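Local coordinates for CELL division inhibitor (Pyrococcus furiosus, PDB 1G3Q), which probably hydrolyses ATP as a MinD-type cell division ATPase of the P-loop family, and here holds ADP together with a magnesium ion, at residues Thr20-Val25 with Pro212-Lys217; Asp150-Gly155 with Glu186-Val191; Tyr173-Arg178 with Ile197-Ala202. All coordinates share one frame; numbering follows the deposited sequence.

Interaction 1: residues Thr20-Val25 with Pro212-Lys217; sequences TANLSV and PAVKYK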
# COMPACT_ATOMS: atom_id res chain seq x y z
N THR A 20 1.57 2.74 1.53
CA THR A 20 2.48 1.67 1.11
C THR A 20 3.93 2.13 1.19
O THR A 20 4.77 1.46 1.79
CB THR A 20 2.21 1.22 -0.35
OG1 THR A 20 0.85 0.76 -0.47
CG2 THR A 20 3.15 0.09 -0.73
N ALA A 21 4.23 3.27 0.57
CA ALA A 21 5.58 3.82 0.55
C ALA A 21 6.13 4.17 1.94
O ALA A 21 7.23 3.76 2.30
CB ALA A 21 5.64 5.05 -0.35
N ASN A 22 5.36 4.92 2.73
CA ASN A 22 5.83 5.30 4.06
C ASN A 22 5.96 4.12 5.01
O ASN A 22 6.92 4.03 5.77
CB ASN A 22 4.92 6.37 4.67
CG ASN A 22 5.17 7.75 4.09
OD1 ASN A 22 4.59 8.13 3.07
ND2 ASN A 22 6.05 8.51 4.73
N LEU A 23 4.99 3.20 4.98
CA LEU A 23 5.04 2.03 5.85
C LEU A 23 6.26 1.17 5.47
O LEU A 23 6.94 0.64 6.34
CB LEU A 23 3.75 1.21 5.73
CG LEU A 23 3.64 -0.04 6.61
CD1 LEU A 23 3.85 0.34 8.08
CD2 LEU A 23 2.26 -0.67 6.40
N SER A 24 6.52 1.05 4.17
CA SER A 24 7.66 0.27 3.71
C SER A 24 8.97 0.80 4.29
O SER A 24 9.78 0.04 4.83
CB SER A 24 7.77 0.31 2.18
OG SER A 24 6.72 -0.41 1.56
N VAL A 25 9.16 2.11 4.18
CA VAL A 25 10.38 2.74 4.68
C VAL A 25 10.46 2.66 6.20
O VAL A 25 11.54 2.41 6.75
CB VAL A 25 10.47 4.22 4.22
CG1 VAL A 25 11.74 4.86 4.76
CG2 VAL A 25 10.46 4.30 2.69
N PRO A 212 9.62 9.27 0.80
CA PRO A 212 8.52 9.28 1.77
C PRO A 212 8.80 10.17 2.98
O PRO A 212 9.89 10.15 3.54
CB PRO A 212 8.38 7.80 2.15
CG PRO A 212 8.73 7.11 0.85
CD PRO A 212 9.96 7.89 0.41
N ALA A 213 7.79 10.95 3.36
CA ALA A 213 7.91 11.87 4.48
C ALA A 213 8.48 11.23 5.74
O ALA A 213 9.19 11.89 6.50
CB ALA A 213 6.55 12.49 4.78
N VAL A 214 8.18 9.96 5.97
CA VAL A 214 8.68 9.30 7.17
C VAL A 214 10.19 9.46 7.28
O VAL A 214 10.72 9.55 8.39
CB VAL A 214 8.28 7.79 7.21
CG1 VAL A 214 9.01 7.02 6.12
CG2 VAL A 214 8.59 7.20 8.58
N LYS A 215 10.88 9.52 6.15
CA LYS A 215 12.33 9.69 6.17
C LYS A 215 12.76 11.10 5.77
O LYS A 215 13.65 11.68 6.38
CB LYS A 215 13.02 8.68 5.26
CG LYS A 215 14.53 8.63 5.47
CD LYS A 215 15.21 7.58 4.61
CE LYS A 215 16.70 7.55 4.87
NZ LYS A 215 17.42 6.60 3.98
N TYR A 216 12.11 11.65 4.74
CA TYR A 216 12.45 12.99 4.25
C TYR A 216 12.28 14.07 5.33
O TYR A 216 13.16 14.90 5.52
CB TYR A 216 11.59 13.31 3.02
CG TYR A 216 12.02 14.54 2.23
CD1 TYR A 216 13.36 14.74 1.88
CD2 TYR A 216 11.08 15.46 1.78
CE1 TYR A 216 13.74 15.85 1.11
CE2 TYR A 216 11.45 16.56 1.01
CZ TYR A 216 12.78 16.75 0.68
OH TYR A 216 13.14 17.86 -0.06
N LYS A 217 11.14 14.06 6.02
CA LYS A 217 10.89 15.03 7.09
C LYS A 217 10.46 14.24 8.33
O LYS A 217 9.29 14.21 8.70
CB LYS A 217 9.81 16.02 6.64
CG LYS A 217 10.18 16.74 5.35
CD LYS A 217 9.16 17.81 4.94
CE LYS A 217 9.13 18.96 5.93
NZ LYS A 217 8.35 20.11 5.42
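The side of helix 16-29 and the start of the short helix 213-216 come closest at Asn22 and Pro212, their CA atoms 5.3 Å apart, and Pro212 stands at the N-cap of the short helix. The Pro212 ring wedges between two side chains of the longer helix: its CG lies 3.9 Å from Ala21 CB and 3.8 Å from Val25 CG2, with Val25 crossing it at about a right angle. Val25 also slides antiparallel past Val214, whose CG1 reaches to 3.7 Å from Val25 CB. Asn22 bends its amide toward the helix start (chi1 -77°, CG anti to the carbonyl carbon), passing alongside the proline. The atom modelled as ND2 sits 2.9 Å from Val214 N and 3.3 Å from Ala213 N, but the amide is probably turned over, so which of its atoms lies there stays open. A leucine in place of Asn22 would probably leave these first amides of the short helix facing hydrocarbon, with no polar group before them. Phe226 lies against Asn22 and Val227 against Val214, both from helix 221-235, while Phe78 packs on Pro212. A small apolar cluster round the proline, with one polar group set at a helix N-terminus, thus ties the helix that follows the P-loop to the C-terminal part of the chain.

Interaction 2: residues Asp150-Gly155 with Glu186-Val191; sequences DTMKVG and EDVMEV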
# COMPACT_ATOMS: atom_id res chain seq x y z
N ASP A 150 -17.71 2.52 2.02
CA ASP A 150 -17.21 1.85 0.83
C ASP A 150 -16.02 0.96 1.18
O ASP A 150 -15.96 -0.20 0.76
CB ASP A 150 -16.80 2.87 -0.24
CG ASP A 150 -17.99 3.43 -0.99
OD1 ASP A 150 -19.14 3.19 -0.55
OD2 ASP A 150 -17.79 4.12 -2.01
N THR A 151 -15.09 1.50 1.95
CA THR A 151 -13.90 0.75 2.35
C THR A 151 -14.31 -0.43 3.23
O THR A 151 -13.72 -1.51 3.16
CB THR A 151 -12.91 1.64 3.12
OG1 THR A 151 -12.54 2.75 2.29
CG2 THR A 151 -11.66 0.86 3.48
N MET A 152 -15.32 -0.21 4.06
CA MET A 152 -15.83 -1.26 4.94
C MET A 152 -16.26 -2.44 4.08
O MET A 152 -15.93 -3.59 4.37
CB MET A 152 -17.02 -0.74 5.74
CG MET A 152 -17.61 -1.75 6.70
SD MET A 152 -19.21 -1.18 7.29
CE MET A 152 -18.80 0.51 7.80
N LYS A 153 -17.01 -2.14 3.02
CA LYS A 153 -17.50 -3.17 2.11
C LYS A 153 -16.35 -3.98 1.53
O LYS A 153 -16.45 -5.20 1.40
CB LYS A 153 -18.32 -2.53 0.99
CG LYS A 153 -19.63 -1.91 1.45
CD LYS A 153 -20.42 -1.36 0.27
CE LYS A 153 -21.76 -0.79 0.72
NZ LYS A 153 -22.51 -0.22 -0.43
N VAL A 154 -15.27 -3.30 1.17
CA VAL A 154 -14.11 -3.99 0.61
C VAL A 154 -13.55 -4.93 1.67
O VAL A 154 -13.22 -6.08 1.37
CB VAL A 154 -13.01 -2.98 0.19
CG1 VAL A 154 -11.78 -3.74 -0.28
CG2 VAL A 154 -13.53 -2.08 -0.92
N GLY A 155 -13.46 -4.45 2.90
CA GLY A 155 -12.96 -5.27 3.99
C GLY A 155 -13.78 -6.52 4.18
O GLY A 155 -13.24 -7.61 4.39
N GLU A 186 -13.89 4.59 13.89
CA GLU A 186 -13.66 3.20 14.26
C GLU A 186 -15.00 2.53 14.53
O GLU A 186 -15.22 1.38 14.15
CB GLU A 186 -12.78 3.11 15.51
CG GLU A 186 -12.49 1.69 15.96
CD GLU A 186 -11.50 1.63 17.11
OE1 GLU A 186 -11.78 2.24 18.17
OE2 GLU A 186 -10.45 0.98 16.96
N ASP A 187 -15.90 3.26 15.18
CA ASP A 187 -17.23 2.75 15.50
C ASP A 187 -17.95 2.37 14.21
O ASP A 187 -18.74 1.43 14.17
CB ASP A 187 -18.03 3.81 16.27
CG ASP A 187 -19.43 3.34 16.65
OD1 ASP A 187 -19.56 2.22 17.20
OD2 ASP A 187 -20.40 4.09 16.41
N VAL A 188 -17.66 3.11 13.14
CA VAL A 188 -18.28 2.86 11.84
C VAL A 188 -17.62 1.70 11.09
O VAL A 188 -18.31 0.80 10.61
CB VAL A 188 -18.20 4.11 10.93
CG1 VAL A 188 -18.70 3.78 9.54
CG2 VAL A 188 -19.02 5.24 11.54
N MET A 189 -16.30 1.74 11.00
CA MET A 189 -15.53 0.71 10.30
C MET A 189 -15.73 -0.72 10.80
O MET A 189 -15.71 -1.66 10.01
CB MET A 189 -14.04 1.06 10.35
CG MET A 189 -13.68 2.28 9.53
SD MET A 189 -14.21 2.10 7.81
CE MET A 189 -13.06 0.87 7.23
N GLU A 190 -15.91 -0.87 12.11
CA GLU A 190 -16.10 -2.19 12.71
C GLU A 190 -14.80 -2.99 12.80
O GLU A 190 -14.82 -4.18 13.12
CB GLU A 190 -17.15 -3.00 11.93
CG GLU A 190 -18.55 -2.41 12.00
CD GLU A 190 -19.61 -3.37 11.48
OE1 GLU A 190 -19.55 -3.73 10.28
OE2 GLU A 190 -20.49 -3.76 12.27
N VAL A 191 -13.68 -2.33 12.51
CA VAL A 191 -12.37 -2.96 12.60
C VAL A 191 -11.46 -2.03 13.38
O VAL A 191 -11.68 -0.82 13.41
CB VAL A 191 -11.77 -3.24 11.20
CG1 VAL A 191 -12.58 -4.30 10.49
CG2 VAL A 191 -11.72 -1.95 10.39
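Met152 reaches across from helix 145-160 to the last turn of helix 182-189, where Met189 reaches back. The two helices pack side by side on one face of the sheet, as the connections of two successive beta-alpha-beta crossovers through strands 136-141, 164-173 and 193-198. The backbones are nearest at this methionine pair, with the CA atoms of Met152 and Met189 5.7 Å apart.

Met152 leaves its helix nearly straight, CG anti to the backbone N (chi1 -179°), which carries the thioether over the C-terminal end of the other helix. Its CG passes 3.8 Å from Met189 O, and SD comes to 3.9 Å from Glu190 OE1, a loose approach. The chain then bends at its last torsion and lays CE beside Val188; how closely the methyl sits there is doubtful, because the model crowds it against the Val188 carbonyl. Glu190, with positive phi, is where the chain turns out of the helix, and its CA-CB bond points back at helix 145-160.

Met189 behaves differently. It is folded at both chi2 and chi3, and this doubling-up keeps the side chain low, against Leu139 and Phe168 of the sheet and Leu148 of the facing helix. Thr151 receives it with its methyl branch, the two side chains crossing obliquely. The hydroxyl of Thr151 is engaged elsewhere, hydrogen-bonded to Cys147 O within its own helix and to Gly10 N of the P-loop, so one residue joins the apolar seam to the nucleotide-binding loop. At the end of the folded thioether, Met189 CE rests 4.0 Å from Thr151 CG2 and equally far, 4.0 Å, from Met152 N.

Interaction 3: residues Tyr173-Arg178 with Ile197-Ala202; sequences YGRSDR and IPEDPA. With ADP (adenosine-5'-diphosphate), chain C.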
# COMPACT_ATOMS: atom_id res chain seq x y z
N TYR A 173 -6.65 13.10 8.12
CA TYR A 173 -7.50 13.62 9.17
C TYR A 173 -7.11 15.05 9.52
O TYR A 173 -5.94 15.35 9.73
CB TYR A 173 -7.41 12.75 10.43
CG TYR A 173 -8.32 13.22 11.54
CD1 TYR A 173 -9.70 13.14 11.41
CD2 TYR A 173 -7.80 13.79 12.70
CE1 TYR A 173 -10.55 13.61 12.41
CE2 TYR A 173 -8.63 14.27 13.71
CZ TYR A 173 -10.01 14.18 13.56
OH TYR A 173 -10.84 14.64 14.55
N GLY A 174 -8.10 15.94 9.57
CA GLY A 174 -7.83 17.33 9.89
C GLY A 174 -7.88 18.19 8.64
O GLY A 174 -7.68 19.40 8.71
N ARG A 175 -8.16 17.56 7.51
CA ARG A 175 -8.24 18.25 6.24
C ARG A 175 -9.47 19.15 6.19
O ARG A 175 -9.48 20.17 5.50
CB ARG A 175 -8.30 17.23 5.10
CG ARG A 175 -8.18 17.82 3.71
CD ARG A 175 -8.34 16.74 2.65
NE ARG A 175 -7.98 17.21 1.31
CZ ARG A 175 -8.12 16.49 0.20
NH1 ARG A 175 -7.77 17.00 -0.97
NH2 ARG A 175 -8.62 15.26 0.26
N SER A 176 -10.51 18.77 6.93
CA SER A 176 -11.75 19.54 6.97
C SER A 176 -12.44 19.46 8.33
O SER A 176 -12.34 18.45 9.02
CB SER A 176 -12.71 19.04 5.89
OG SER A 176 -13.97 19.70 5.98
N ASP A 177 -13.13 20.54 8.71
CA ASP A 177 -13.84 20.58 9.98
C ASP A 177 -15.03 19.62 9.96
O ASP A 177 -15.75 19.48 10.96
CB ASP A 177 -14.34 22.00 10.28
CG ASP A 177 -13.22 22.95 10.64
OD1 ASP A 177 -12.49 22.68 11.62
OD2 ASP A 177 -13.06 23.98 9.94
N ARG A 178 -15.23 18.96 8.83
CA ARG A 178 -16.34 18.03 8.67
C ARG A 178 -15.88 16.58 8.84
O ARG A 178 -16.69 15.65 8.81
CB ARG A 178 -16.99 18.20 7.30
CG ARG A 178 -17.17 19.66 6.87
CD ARG A 178 -17.87 20.49 7.93
NE ARG A 178 -19.23 20.04 8.19
CZ ARG A 178 -20.22 20.07 7.30
NH1 ARG A 178 -19.99 20.53 6.07
NH2 ARG A 178 -21.43 19.64 7.62
N ILE A 197 -3.46 9.14 10.39
CA ILE A 197 -2.43 9.88 9.68
C ILE A 197 -3.05 11.24 9.40
O ILE A 197 -4.02 11.36 8.64
CB ILE A 197 -2.06 9.21 8.34
CG1 ILE A 197 -1.68 7.74 8.56
CG2 ILE A 197 -0.88 9.95 7.69
CD1 ILE A 197 -0.47 7.52 9.46
N PRO A 198 -2.50 12.30 10.01
CA PRO A 198 -3.06 13.63 9.79
C PRO A 198 -2.80 14.20 8.40
O PRO A 198 -1.88 13.76 7.70
CB PRO A 198 -2.37 14.46 10.87
CG PRO A 198 -1.00 13.83 10.92
CD PRO A 198 -1.33 12.35 10.90
N GLU A 199 -3.64 15.15 8.00
CA GLU A 199 -3.46 15.83 6.72
C GLU A 199 -2.19 16.60 7.02
O GLU A 199 -2.12 17.35 8.00
CB GLU A 199 -4.62 16.80 6.47
CG GLU A 199 -4.57 17.56 5.15
CD GLU A 199 -4.57 16.65 3.94
OE1 GLU A 199 -5.08 15.51 4.05
OE2 GLU A 199 -4.09 17.07 2.87
N ASP A 200 -1.16 16.41 6.21
CA ASP A 200 0.11 17.07 6.47
C ASP A 200 0.86 17.39 5.18
O ASP A 200 1.23 16.49 4.43
CB ASP A 200 0.97 16.16 7.35
CG ASP A 200 2.24 16.83 7.85
OD1 ASP A 200 2.61 17.91 7.34
OD2 ASP A 200 2.89 16.26 8.75
N PRO A 201 1.09 18.68 4.90
CA PRO A 201 1.81 19.09 3.69
C PRO A 201 3.14 18.33 3.53
O PRO A 201 3.59 18.10 2.41
CB PRO A 201 2.03 20.58 3.92
CG PRO A 201 0.77 20.98 4.64
CD PRO A 201 0.62 19.86 5.65
N ALA A 202 3.75 17.93 4.64
CA ALA A 202 5.01 17.20 4.60
C ALA A 202 4.88 15.89 3.83
O ALA A 202 5.82 15.45 3.15
CB ALA A 202 5.51 16.92 6.01
PB ADP C . -4.11 6.67 -3.75
O1B ADP C . -4.78 6.95 -5.00
O2B ADP C . -5.08 6.17 -2.76
O3B ADP C . -2.80 5.65 -3.82
PA ADP C . -2.16 8.57 -2.95
O1A ADP C . -1.42 8.76 -4.15
O2A ADP C . -1.47 7.79 -1.96
O3A ADP C . -3.55 8.00 -3.18
O5' ADP C . -2.41 9.94 -2.39
C5' ADP C . -3.10 11.02 -3.13
C4' ADP C . -2.44 12.34 -2.93
O4' ADP C . -2.71 12.87 -1.60
C3' ADP C . -0.95 12.32 -3.02
O3' ADP C . -0.49 13.41 -3.82
C2' ADP C . -0.42 12.46 -1.63
O2' ADP C . 0.82 13.15 -1.49
C1' ADP C . -1.48 13.17 -0.89
N9 ADP C . -1.70 12.67 0.49
C8 ADP C . -2.02 11.40 1.00
N7 ADP C . -2.14 11.32 2.29
C5 ADP C . -1.91 12.61 2.71
C6 ADP C . -1.89 13.22 3.99
N6 ADP C . -2.13 12.48 5.08
N1 ADP C . -1.60 14.58 4.08
C2 ADP C . -1.35 15.32 2.95
N3 ADP C . -1.35 14.82 1.69
C4 ADP C . -1.63 13.46 1.63
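The Glu199 carboxylate is sandwiched between the adenine of ADP and the side chain of Arg175. One of its faces lies nearly parallel over the C2-N1 side of the adenine ring, with Glu199 OE2 3.3 Å from ADP C2. Against the other face runs the aliphatic part of Arg175, whose CG is 3.8 Å from Glu199 CD. Further out, the guanidinium is turned only 9° from the carboxylate plane but is displaced along it: Arg175 NE stays 4.2 Å from Glu199 OE2, with no N-H aimed at it, so opposite charges are merely near. The salt bridge of Glu199 is made instead by Arg172, to OE1. Glu199 gets into the sandwich with CG anti to the backbone N and a bend at chi2 (60°), which folds the carboxylate back over the base.

The edge of the adenine is read by backbone. N6 of ADP donates to Pro198 O at 2.9 Å, and Asp200 N donates almost straight to ADP N1 at 2.8 Å, the pair of bonds fixing the base in its plane. Asp200 also starts helix 201-209, accepting from Ala202 N through OD1.

Behind this, the strands meet in a parallel bridge between Tyr173 and Pro198: Tyr173 N donates to Ile197 O at 3.2 Å, and Glu199 N to Tyr173 O at 2.9 Å. Here, at the C-terminal ends of strands 164-173 and 193-198, lies the adenine pocket, in the usual place for nucleotide in a parallel P-loop sheet.

Overall arrangement
All three interactions belong to one layered alpha-beta-alpha fold. Along the chain, interactions 2 and 3 both fall inside the loop closed by interaction 1, and their own segments alternate, 173-178 lying between the two segments of interaction 2 and 197-202 coming after them. The centres of interactions 1 and 3 are about 17 Å apart, and the two touch where Ala213 and Lys217 pack on Ala202. Interaction 2 stands apart, its centre about 25 Å from interaction 1 and 20 Å from interaction 3. Bound ADP relates them: interaction 3 holds its base, while interactions 1 and 2 involve the helix after the P-loop and a helix bonded to that loop.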